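Local atomic coordinates of flavodoxin (Bacteroides uniformis, PDB entry 4J8P), a protein that binds flavin mononucleotide and probably carries electrons in redox reactions, as flavodoxins do. Residues T8-F13 with K24-A29; K65-L70 with T132-I137; I83-P88 with R96-F101; T100-G105 with K128-N133. All coordinates share one frame; numbering follows the deposited sequence.

Contact 1: residues T8-F13 with K24-A29; sequences TLVAYF and KLVAEA
The K24 NZ to E28 OE2 salt bridge, at 2.7 Å, lies on the solvent side of helix 24-29, while V26 and A27 of the same helical turn meet V10 of strand 7-12. The ammonium comes to the carboxylate from above its plane, 63° out of it. The same pair is joined along the helix backbone, where E28 N bonds to K24 O.

The contact itself is wholly apolar. V10 holds CG1 anti to its backbone N (chi1 175°), which leaves CG2 beside that N, and both methyls reach the helix. V10 CG2 lies over the helix backbone, 3.7 Å from A27 CA. It also touches V26 CG1 at 3.9 Å. V10 CG1 approaches the same methyl, V26 CG1, at 4.1 Å, and the valine fork thus holds it from two branches. Lower down, V10 CB rests against A27 CB at 4.0 Å. The small A27 side chain is consistent with so close an approach of strand and helix.

Replacing V10 by a glycine would remove both branches and would probably leave V26 CG1 without this partner and open a gap against A27.

Neighbouring residues extend the packing. V10 also touches V30, Y12 reaches A20 and A23, and V26 meets V153 of helix 150-158. Strand 7-12, helix 18-30 and strand 33-36 form a beta-alpha-beta unit, and this contact seats its helix on its first strand. It is the opening unit of the flavodoxin fold.

Contact 2: residues K65-L70 with T132-I137; sequences KSRPAL and TNYPGI
N133 ends helix 124-133, and its ND2 is its nearest atom to R67 of the loop 65-70. N133 ND2 stays 4.3 Å from R67 NH2, and the two donors make no bond. The same ND2 lies over one face of the Y134 ring, offset toward the rim.

Y134 follows as the first residue to leave helical geometry. Its CG sits beside the backbone N (chi1 -55°), and the ring runs out toward the loop. The hydroxyl, Y134 OH, stops 4.1 Å from R67 NH2. R67 comes from the opposite direction, bent at chi2, and its guanidinium plane is 63° from the ring plane. E103 joins the two: its OE2 is hydrogen-bonded to Y134 OH, and its OE1 forms a salt bridge with R67 NE. N99 ND2 is a further partner of the hydroxyl. The arginine is also tied to its own loop. R67 NH1 bonds to S66 O at 2.9 Å, with an N-H...O angle of 158°, and to S64 O. These bonds probably restrict the rotation of the guanidinium group and keep its charge beside the carboxylate.

From Y134 to I137 the chain makes a type I beta turn. Y134 O receives I137 N at 3.3 Å, and W139 NE1 as well.

The result is a polar bridge at the surface. Through E103, just after helix 96-102, it links the end of helix 124-133 to the long loop between helix 56-62 and strand 80-88, in the helical layer of a flavodoxin-like alpha/beta sandwich.

Contact 3: residues I83-P88 with R96-F101; sequences IYIGFP and RIINTF. With FMN (flavin mononucleotide), chain B.
I98 folds back at its second torsion (chi2 -56°), which lays CD1 against strand 83-88 between I85 and F87. F87 CB points toward the helix, and its CG stands between the backbone N and the carbonyl carbon (chi1 44°), which puts F87 CD1 4.0 Å from I98 CG1. I98 CG1 also touches F87 CB at 3.9 Å, and the two side chains cross at about a right angle. I98 CD1 meets I85 CG2 at 3.9 Å and also lies 4.0 Å from G86 O. I85 and I98 slide past each other in opposite directions.

Strand and helix run nearly antiparallel, at 158°, with their axes 9.7 Å apart. They are the first two elements of the beta-alpha-beta unit formed by strand 80-88, helix 96-102 and strand 111-117, in the middle of the flavodoxin sheet. Y84 points to the other face of the sheet, toward V26 and V30 of helix 18-30.

F101, one turn after I98, reaches the other branch of I85. I85 CD1 lies in the plane of the F101 ring, at its edge, 3.9 Å from F101 CE2. An alanine in place of I85 would probably leave this ring edge and the I98 CD1 methyl without their shared partner.

At the C-terminal end of the strand, P88 enters the FMN pocket. P88 CB lies 3.3 Å from O5' of the flavin mononucleotide, and P88 CG comes near the phosphate oxygen O1P.

Contact 4: residues T100-G105 with K128-N133; sequences TFIESG and KELQTN
I102 reaches from the end of helix 96-102 toward L130 of helix 124-133. At its CB the side chain forks, with CG1 beside the backbone N (chi1 -67°). The short branch, I102 CG2, packs on Y134 CD1. The long branch turns to the sheet and to the other helix. I102 CG1 packs on I85 CD1. At the tip, I102 CD1 meets L130 CD2 at 3.9 Å, and the two side chains cross at a slant. L130 CD2 also borders I98, and its other methyl, CD1, touches F87 CE1.

A polar link lies on the exposed side. E103 OE2 and N133 ND2 are 4.0 Å apart, too far for a direct bond. A water fills the step: it donates to E103 OE2 at 2.8 Å and accepts from N133 ND2 at 2.7 Å. The carboxylate and amide planes are 39° apart. The E103 carboxylate has further partners in Y134 and R67.

Side chains also bond to backbone carbonyls near the end of each helix. S104 OG donates to T100 O at 2.6 Å, from above the carbonyl plane. K128 O is gripped twice, by T132 N and T132 OG1, which come from opposite faces of its plane.

The contact is thus apolar beneath and water-bridged above. It sets helix 96-102 beside helix 124-133 on one face of the sheet, with I85 and F87 of strand 80-88 and W139 of strand 138-144 beneath them.

From the N terminus, contact 1 closes first, returning the chain from strand 7-12 to helix 18-30 across ten residues. Contact 2 then opens at 65-70 and closes only at 132-137. Contact 3 lies wholly within that span and closes the short connection from strand 80-88 to helix 96-102. Contact 4 begins on 100-105, where contact 3 ends, and finishes on helix 124-133, sharing T132 and N133 with contact 2. Contacts 1 and 3 meet in the sheet, where G86 N probably bonds to A11 O and Y84 N to L9 O. Contact 1 packs helix 18-30 on one face of the sheet; contacts 3 and 4 place helices 96-102 and 124-133 on the other.

Contact 1: residues T8-F13 with K24-A29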
# COMPACT_ATOMS: atom_id res chain seq x y z
N THR A 8 3.41 -14.28 -6.24
CA THR A 8 3.56 -12.86 -5.90
C THR A 8 2.20 -12.20 -5.87
O THR A 8 1.36 -12.42 -6.75
CB THR A 8 4.52 -12.16 -6.89
OG1 THR A 8 5.82 -12.77 -6.79
CG2 THR A 8 4.64 -10.64 -6.63
N LEU A 9 1.98 -11.41 -4.81
CA LEU A 9 0.75 -10.65 -4.64
C LEU A 9 1.06 -9.18 -4.82
O LEU A 9 2.05 -8.74 -4.25
CB LEU A 9 0.16 -10.89 -3.22
CG LEU A 9 -1.17 -10.15 -2.90
CD1 LEU A 9 -2.30 -10.67 -3.81
CD2 LEU A 9 -1.57 -10.32 -1.43
N VAL A 10 0.24 -8.42 -5.58
CA VAL A 10 0.41 -6.97 -5.65
C VAL A 10 -0.86 -6.41 -5.04
O VAL A 10 -1.91 -6.42 -5.69
CB VAL A 10 0.70 -6.42 -7.07
CG1 VAL A 10 0.73 -4.90 -7.09
CG2 VAL A 10 2.00 -7.01 -7.60
N ALA A 11 -0.78 -6.03 -3.76
CA ALA A 11 -1.90 -5.47 -3.01
C ALA A 11 -1.79 -3.95 -3.03
O ALA A 11 -0.67 -3.42 -2.97
CB ALA A 11 -1.87 -5.97 -1.58
N TYR A 12 -2.91 -3.25 -3.16
CA TYR A 12 -2.81 -1.79 -3.18
C TYR A 12 -4.06 -1.15 -2.65
O TYR A 12 -5.16 -1.72 -2.79
CB TYR A 12 -2.56 -1.28 -4.63
CG TYR A 12 -3.80 -1.37 -5.48
CD1 TYR A 12 -4.15 -2.56 -6.10
CD2 TYR A 12 -4.66 -0.28 -5.61
CE1 TYR A 12 -5.35 -2.68 -6.80
CE2 TYR A 12 -5.86 -0.39 -6.30
CZ TYR A 12 -6.18 -1.58 -6.92
OH TYR A 12 -7.32 -1.72 -7.66
N PHE A 13 -3.89 0.06 -2.10
CA PHE A 13 -5.02 0.92 -1.75
C PHE A 13 -4.97 2.15 -2.67
O PHE A 13 -3.89 2.72 -2.89
CB PHE A 13 -4.96 1.32 -0.26
CG PHE A 13 -5.87 2.48 0.09
CD1 PHE A 13 -7.26 2.33 0.08
CD2 PHE A 13 -5.34 3.71 0.46
CE1 PHE A 13 -8.09 3.41 0.38
CE2 PHE A 13 -6.18 4.78 0.79
CZ PHE A 13 -7.55 4.62 0.76
N LYS A 24 -1.37 -1.79 -11.24
CA LYS A 24 -1.64 -2.64 -12.40
C LYS A 24 -0.34 -2.89 -13.15
O LYS A 24 -0.06 -4.02 -13.53
CB LYS A 24 -2.70 -1.99 -13.33
CG LYS A 24 -3.22 -2.89 -14.48
CD LYS A 24 -2.25 -2.98 -15.70
CE LYS A 24 -2.88 -3.51 -16.98
NZ LYS A 24 -3.03 -4.99 -16.98
N LEU A 25 0.46 -1.80 -13.35
CA LEU A 25 1.73 -1.92 -14.05
C LEU A 25 2.69 -2.83 -13.29
O LEU A 25 3.39 -3.64 -13.91
CB LEU A 25 2.34 -0.53 -14.27
CG LEU A 25 1.57 0.34 -15.27
CD1 LEU A 25 2.05 1.76 -15.20
CD2 LEU A 25 1.71 -0.24 -16.71
N VAL A 26 2.74 -2.70 -11.94
CA VAL A 26 3.60 -3.57 -11.12
C VAL A 26 3.16 -5.04 -11.24
O VAL A 26 4.01 -5.91 -11.49
CB VAL A 26 3.62 -3.11 -9.64
CG1 VAL A 26 4.39 -4.10 -8.75
CG2 VAL A 26 4.19 -1.70 -9.53
N ALA A 27 1.85 -5.32 -11.09
CA ALA A 27 1.33 -6.71 -11.21
C ALA A 27 1.71 -7.33 -12.56
O ALA A 27 2.10 -8.50 -12.61
CB ALA A 27 -0.18 -6.73 -11.00
N GLU A 28 1.64 -6.53 -13.64
CA GLU A 28 1.99 -7.03 -14.97
C GLU A 28 3.47 -7.37 -15.04
O GLU A 28 3.84 -8.46 -15.53
CB GLU A 28 1.60 -5.99 -16.04
CG GLU A 28 0.10 -5.88 -16.25
CD GLU A 28 -0.56 -6.95 -17.11
OE1 GLU A 28 -0.53 -8.14 -16.72
OE2 GLU A 28 -1.17 -6.57 -18.13
N ALA A 29 4.33 -6.46 -14.52
CA ALA A 29 5.78 -6.59 -14.56
C ALA A 29 6.31 -7.79 -13.75
O ALA A 29 7.29 -8.41 -14.17
CB ALA A 29 6.44 -5.31 -14.10

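Contact 2: residues K65-L70 with T132-I137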
# COMPACT_ATOMS: atom_id res chain seq x y z
N LYS A 65 -2.92 5.08 15.88
CA LYS A 65 -3.61 3.84 16.27
C LYS A 65 -4.90 3.60 15.45
O LYS A 65 -5.56 2.58 15.65
CB LYS A 65 -3.98 3.89 17.76
CG LYS A 65 -2.86 4.31 18.72
CD LYS A 65 -1.67 3.39 18.68
CE LYS A 65 -0.55 3.97 19.52
NZ LYS A 65 0.65 3.10 19.53
N SER A 66 -5.28 4.55 14.58
CA SER A 66 -6.51 4.39 13.77
C SER A 66 -6.37 3.21 12.82
O SER A 66 -5.33 3.04 12.17
CB SER A 66 -6.80 5.66 12.98
OG SER A 66 -8.03 5.55 12.28
N ARG A 67 -7.43 2.37 12.74
CA ARG A 67 -7.42 1.21 11.86
C ARG A 67 -8.75 1.11 11.08
O ARG A 67 -9.70 0.41 11.50
CB ARG A 67 -7.17 -0.10 12.62
CG ARG A 67 -5.82 -0.16 13.36
CD ARG A 67 -4.67 -0.26 12.35
NE ARG A 67 -3.38 -0.41 13.04
CZ ARG A 67 -2.58 0.59 13.40
NH1 ARG A 67 -2.92 1.86 13.14
NH2 ARG A 67 -1.44 0.34 14.04
N PRO A 68 -8.87 1.83 9.94
CA PRO A 68 -10.11 1.76 9.14
C PRO A 68 -10.43 0.32 8.80
O PRO A 68 -9.55 -0.44 8.37
CB PRO A 68 -9.76 2.56 7.87
CG PRO A 68 -8.73 3.55 8.36
CD PRO A 68 -7.88 2.74 9.31
N ALA A 69 -11.70 -0.08 9.01
CA ALA A 69 -12.07 -1.47 8.75
C ALA A 69 -11.99 -1.81 7.26
O ALA A 69 -12.22 -0.94 6.40
CB ALA A 69 -13.47 -1.73 9.27
N LEU A 70 -11.70 -3.09 6.97
CA LEU A 70 -11.68 -3.58 5.59
C LEU A 70 -13.08 -4.03 5.16
O LEU A 70 -13.87 -4.51 6.00
CB LEU A 70 -10.73 -4.78 5.45
CG LEU A 70 -9.29 -4.55 5.86
CD1 LEU A 70 -8.48 -5.85 5.75
CD2 LEU A 70 -8.66 -3.45 5.04
N THR A 132 9.49 0.10 11.06
CA THR A 132 9.66 0.25 12.52
C THR A 132 8.45 -0.38 13.25
O THR A 132 8.61 -0.99 14.32
CB THR A 132 9.86 1.75 12.86
OG1 THR A 132 10.98 2.26 12.12
CG2 THR A 132 10.11 2.00 14.38
N ASN A 133 7.25 -0.24 12.69
CA ASN A 133 6.06 -0.78 13.36
C ASN A 133 5.93 -2.28 13.19
O ASN A 133 5.31 -2.94 14.05
CB ASN A 133 4.81 -0.09 12.85
CG ASN A 133 3.72 -0.18 13.88
OD1 ASN A 133 3.90 0.25 15.03
ND2 ASN A 133 2.63 -0.83 13.55
N TYR A 134 6.53 -2.83 12.09
CA TYR A 134 6.41 -4.28 11.79
C TYR A 134 7.80 -4.87 11.58
O TYR A 134 8.16 -5.26 10.46
CB TYR A 134 5.53 -4.49 10.55
CG TYR A 134 4.18 -3.84 10.70
CD1 TYR A 134 3.26 -4.31 11.63
CD2 TYR A 134 3.84 -2.73 9.94
CE1 TYR A 134 2.03 -3.69 11.80
CE2 TYR A 134 2.60 -2.10 10.10
CZ TYR A 134 1.70 -2.59 11.03
OH TYR A 134 0.48 -1.97 11.21
N PRO A 135 8.59 -4.96 12.67
CA PRO A 135 9.99 -5.40 12.52
C PRO A 135 10.17 -6.90 12.24
O PRO A 135 11.29 -7.32 11.97
CB PRO A 135 10.63 -5.00 13.86
CG PRO A 135 9.51 -5.02 14.84
CD PRO A 135 8.30 -4.56 14.07
N GLY A 136 9.08 -7.66 12.30
CA GLY A 136 9.09 -9.09 12.02
C GLY A 136 8.96 -9.40 10.54
O GLY A 136 9.11 -10.56 10.14
N ILE A 137 8.64 -8.39 9.72
CA ILE A 137 8.45 -8.62 8.29
C ILE A 137 9.78 -8.42 7.55
O ILE A 137 10.57 -7.56 7.92
CB ILE A 137 7.36 -7.65 7.79
CG1 ILE A 137 5.99 -8.20 8.27
CG2 ILE A 137 7.39 -7.45 6.28
CD1 ILE A 137 4.81 -7.24 7.94

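Contact 3: residues I83-P88 with R96-F101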
# COMPACT_ATOMS: atom_id res chain seq x y z
N ILE A 83 5.07 -10.05 -1.43
CA ILE A 83 3.89 -9.20 -1.44
C ILE A 83 4.29 -7.76 -1.63
O ILE A 83 5.03 -7.22 -0.81
CB ILE A 83 3.04 -9.35 -0.15
CG1 ILE A 83 2.62 -10.85 0.05
CG2 ILE A 83 1.81 -8.38 -0.20
CD1 ILE A 83 1.80 -11.12 1.28
N TYR A 84 3.81 -7.16 -2.71
CA TYR A 84 4.00 -5.71 -2.91
C TYR A 84 2.80 -5.01 -2.27
O TYR A 84 1.68 -5.53 -2.39
CB TYR A 84 4.05 -5.36 -4.39
CG TYR A 84 5.28 -5.82 -5.10
CD1 TYR A 84 5.44 -7.15 -5.48
CD2 TYR A 84 6.30 -4.92 -5.42
CE1 TYR A 84 6.60 -7.58 -6.13
CE2 TYR A 84 7.45 -5.33 -6.09
CZ TYR A 84 7.59 -6.66 -6.45
OH TYR A 84 8.73 -7.10 -7.09
N ILE A 85 3.01 -3.88 -1.56
CA ILE A 85 1.90 -3.15 -0.94
C ILE A 85 1.99 -1.73 -1.42
O ILE A 85 2.97 -1.05 -1.13
CB ILE A 85 1.93 -3.22 0.61
CG1 ILE A 85 1.88 -4.70 1.07
CG2 ILE A 85 0.74 -2.41 1.19
CD1 ILE A 85 1.90 -4.83 2.59
N GLY A 86 0.99 -1.29 -2.20
CA GLY A 86 1.01 0.05 -2.76
C GLY A 86 0.01 0.98 -2.12
O GLY A 86 -1.08 0.54 -1.72
N PHE A 87 0.35 2.25 -2.06
CA PHE A 87 -0.57 3.24 -1.48
C PHE A 87 -0.23 4.65 -1.88
O PHE A 87 0.92 4.93 -2.20
CB PHE A 87 -0.50 3.17 0.08
CG PHE A 87 0.92 3.08 0.62
CD1 PHE A 87 1.52 1.84 0.83
CD2 PHE A 87 1.64 4.24 0.94
CE1 PHE A 87 2.83 1.74 1.29
CE2 PHE A 87 2.97 4.15 1.38
CZ PHE A 87 3.55 2.89 1.59
N PRO A 88 -1.21 5.57 -1.81
CA PRO A 88 -0.84 6.99 -1.91
C PRO A 88 -0.15 7.47 -0.64
O PRO A 88 -0.45 6.93 0.42
CB PRO A 88 -2.19 7.69 -2.02
CG PRO A 88 -3.17 6.78 -1.26
CD PRO A 88 -2.65 5.36 -1.48
N ARG A 96 -3.85 4.80 6.97
CA ARG A 96 -4.02 3.82 8.07
C ARG A 96 -4.63 2.48 7.64
O ARG A 96 -4.41 1.48 8.34
CB ARG A 96 -4.87 4.41 9.21
CG ARG A 96 -4.34 5.77 9.71
CD ARG A 96 -2.87 5.72 10.15
NE ARG A 96 -2.49 6.97 10.82
CZ ARG A 96 -1.25 7.30 11.18
NH1 ARG A 96 -0.23 6.48 10.89
NH2 ARG A 96 -1.02 8.42 11.85
N ILE A 97 -5.37 2.44 6.53
CA ILE A 97 -5.92 1.16 6.07
C ILE A 97 -4.77 0.19 5.74
O ILE A 97 -4.96 -1.02 5.77
CB ILE A 97 -6.89 1.35 4.91
CG1 ILE A 97 -7.69 0.06 4.69
CG2 ILE A 97 -6.15 1.83 3.63
CD1 ILE A 97 -8.74 0.19 3.66
N ILE A 98 -3.55 0.71 5.43
CA ILE A 98 -2.41 -0.20 5.17
C ILE A 98 -2.04 -0.92 6.47
O ILE A 98 -1.74 -2.12 6.43
CB ILE A 98 -1.24 0.61 4.60
CG1 ILE A 98 -1.65 1.21 3.22
CG2 ILE A 98 0.06 -0.28 4.53
CD1 ILE A 98 -2.12 0.11 2.14
N ASN A 99 -2.11 -0.22 7.61
CA ASN A 99 -1.88 -0.86 8.90
C ASN A 99 -2.98 -1.91 9.15
O ASN A 99 -2.68 -3.02 9.61
CB ASN A 99 -1.85 0.16 10.02
CG ASN A 99 -0.76 1.18 9.82
OD1 ASN A 99 -1.02 2.26 9.29
ND2 ASN A 99 0.46 0.87 10.26
N THR A 100 -4.26 -1.58 8.83
CA THR A 100 -5.30 -2.59 9.04
C THR A 100 -5.00 -3.85 8.22
O THR A 100 -5.11 -4.96 8.74
CB THR A 100 -6.67 -2.03 8.62
OG1 THR A 100 -6.86 -0.79 9.27
CG2 THR A 100 -7.82 -3.00 9.02
N PHE A 101 -4.60 -3.65 6.95
CA PHE A 101 -4.30 -4.76 6.06
C PHE A 101 -3.17 -5.63 6.63
O PHE A 101 -3.33 -6.85 6.73
CB PHE A 101 -3.94 -4.19 4.67
CG PHE A 101 -3.49 -5.21 3.68
CD1 PHE A 101 -4.39 -6.13 3.14
CD2 PHE A 101 -2.15 -5.31 3.32
CE1 PHE A 101 -3.95 -7.11 2.22
CE2 PHE A 101 -1.72 -6.26 2.39
CZ PHE A 101 -2.62 -7.15 1.84
N1 FMN B . 1.09 13.96 -1.50
C2 FMN B . 2.36 14.26 -1.05
O2 FMN B . 3.28 14.53 -1.82
N3 FMN B . 2.60 14.34 0.32
C4 FMN B . 1.66 14.18 1.33
O4 FMN B . 2.01 14.21 2.51
C4A FMN B . 0.30 13.96 0.84
N5 FMN B . -0.69 13.94 1.71
C5A FMN B . -1.97 13.72 1.24
C6 FMN B . -3.02 13.63 2.17
C7 FMN B . -4.31 13.32 1.78
C7M FMN B . -5.37 13.09 2.83
C8 FMN B . -4.59 13.12 0.41
C8M FMN B . -5.96 12.72 -0.06
C9 FMN B . -3.56 13.24 -0.52
C9A FMN B . -2.25 13.52 -0.13
N10 FMN B . -1.16 13.59 -1.05
C10 FMN B . 0.11 13.83 -0.61
C1' FMN B . -1.44 13.38 -2.49
C2' FMN B . -1.49 11.90 -2.87
O2' FMN B . -0.42 11.15 -2.30
C3' FMN B . -1.45 11.68 -4.39
O3' FMN B . -2.39 12.56 -5.03
C4' FMN B . -1.71 10.21 -4.75
O4' FMN B . -1.15 9.97 -6.04
C5' FMN B . -3.20 9.91 -4.77
O5' FMN B . -3.30 8.50 -5.04
P FMN B . -4.64 7.72 -5.25
O1P FMN B . -5.54 7.75 -4.08
O2P FMN B . -4.16 6.32 -5.59
O3P FMN B . -5.31 8.30 -6.50

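Contact 4: residues T100-G105 with K128-N133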
# COMPACT_ATOMS: atom_id res chain seq x y z
N THR A 100 -4.26 -1.58 8.83
CA THR A 100 -5.30 -2.59 9.04
C THR A 100 -5.00 -3.85 8.22
O THR A 100 -5.11 -4.96 8.74
CB THR A 100 -6.67 -2.03 8.62
OG1 THR A 100 -6.86 -0.79 9.27
CG2 THR A 100 -7.82 -3.00 9.02
N PHE A 101 -4.60 -3.65 6.95
CA PHE A 101 -4.30 -4.76 6.06
C PHE A 101 -3.17 -5.63 6.63
O PHE A 101 -3.33 -6.85 6.73
CB PHE A 101 -3.94 -4.19 4.67
CG PHE A 101 -3.49 -5.21 3.68
CD1 PHE A 101 -4.39 -6.13 3.14
CD2 PHE A 101 -2.15 -5.31 3.32
CE1 PHE A 101 -3.95 -7.11 2.22
CE2 PHE A 101 -1.72 -6.26 2.39
CZ PHE A 101 -2.62 -7.15 1.84
N ILE A 102 -2.03 -5.03 6.99
CA ILE A 102 -0.88 -5.79 7.51
C ILE A 102 -1.27 -6.54 8.79
O ILE A 102 -0.83 -7.66 9.03
CB ILE A 102 0.33 -4.84 7.72
CG1 ILE A 102 0.81 -4.33 6.35
CG2 ILE A 102 1.47 -5.51 8.53
CD1 ILE A 102 1.82 -3.12 6.46
N GLU A 103 -2.11 -5.90 9.61
CA GLU A 103 -2.53 -6.49 10.89
C GLU A 103 -3.67 -7.50 10.70
O GLU A 103 -4.14 -8.05 11.70
CB GLU A 103 -2.93 -5.39 11.86
CG GLU A 103 -1.70 -4.59 12.28
CD GLU A 103 -1.97 -3.34 13.08
OE1 GLU A 103 -3.11 -3.17 13.57
OE2 GLU A 103 -1.03 -2.52 13.22
N SER A 104 -4.11 -7.76 9.46
CA SER A 104 -5.22 -8.70 9.23
C SER A 104 -4.80 -10.01 8.54
O SER A 104 -5.66 -10.84 8.22
CB SER A 104 -6.31 -8.01 8.42
OG SER A 104 -6.83 -6.92 9.18
N GLY A 105 -3.50 -10.19 8.35
CA GLY A 105 -2.97 -11.40 7.73
C GLY A 105 -1.63 -11.79 8.32
O GLY A 105 -1.05 -11.02 9.10
N LYS A 128 9.83 3.95 6.32
CA LYS A 128 10.51 3.75 7.61
C LYS A 128 9.51 3.47 8.74
O LYS A 128 9.76 2.63 9.59
CB LYS A 128 11.35 4.99 7.93
CG LYS A 128 12.36 4.74 9.07
CD LYS A 128 13.40 3.60 8.79
CE LYS A 128 14.14 3.72 7.47
NZ LYS A 128 14.94 2.47 7.16
N GLU A 129 8.38 4.20 8.76
CA GLU A 129 7.39 3.96 9.80
C GLU A 129 6.82 2.53 9.69
O GLU A 129 6.65 1.88 10.72
CB GLU A 129 6.26 4.99 9.74
CG GLU A 129 6.71 6.34 10.26
CD GLU A 129 6.59 6.52 11.76
OE1 GLU A 129 6.11 5.60 12.46
OE2 GLU A 129 6.93 7.63 12.24
N LEU A 130 6.59 2.03 8.45
CA LEU A 130 6.11 0.64 8.33
C LEU A 130 7.16 -0.34 8.84
O LEU A 130 6.81 -1.30 9.54
CB LEU A 130 5.74 0.32 6.88
CG LEU A 130 4.48 1.00 6.32
CD1 LEU A 130 4.38 0.71 4.82
CD2 LEU A 130 3.20 0.45 7.00
N GLN A 131 8.44 -0.14 8.46
CA GLN A 131 9.48 -1.07 8.92
C GLN A 131 9.56 -1.09 10.45
O GLN A 131 9.76 -2.14 11.05
CB GLN A 131 10.84 -0.63 8.37
CG GLN A 131 10.95 -0.75 6.84
CD GLN A 131 12.22 -0.08 6.34
OE1 GLN A 131 12.98 0.51 7.11
NE2 GLN A 131 12.51 -0.19 5.05
N THR A 132 9.49 0.10 11.06
CA THR A 132 9.66 0.25 12.52
C THR A 132 8.45 -0.38 13.25
O THR A 132 8.61 -0.99 14.32
CB THR A 132 9.86 1.75 12.86
OG1 THR A 132 10.98 2.26 12.12
CG2 THR A 132 10.11 2.00 14.38
N ASN A 133 7.25 -0.24 12.69
CA ASN A 133 6.06 -0.78 13.36
C ASN A 133 5.93 -2.28 13.19
O ASN A 133 5.31 -2.94 14.05
CB ASN A 133 4.81 -0.09 12.85
CG ASN A 133 3.72 -0.18 13.88
OD1 ASN A 133 3.90 0.25 15.03
ND2 ASN A 133 2.63 -0.83 13.55
O HOH W 1 1.01 -2.44 15.07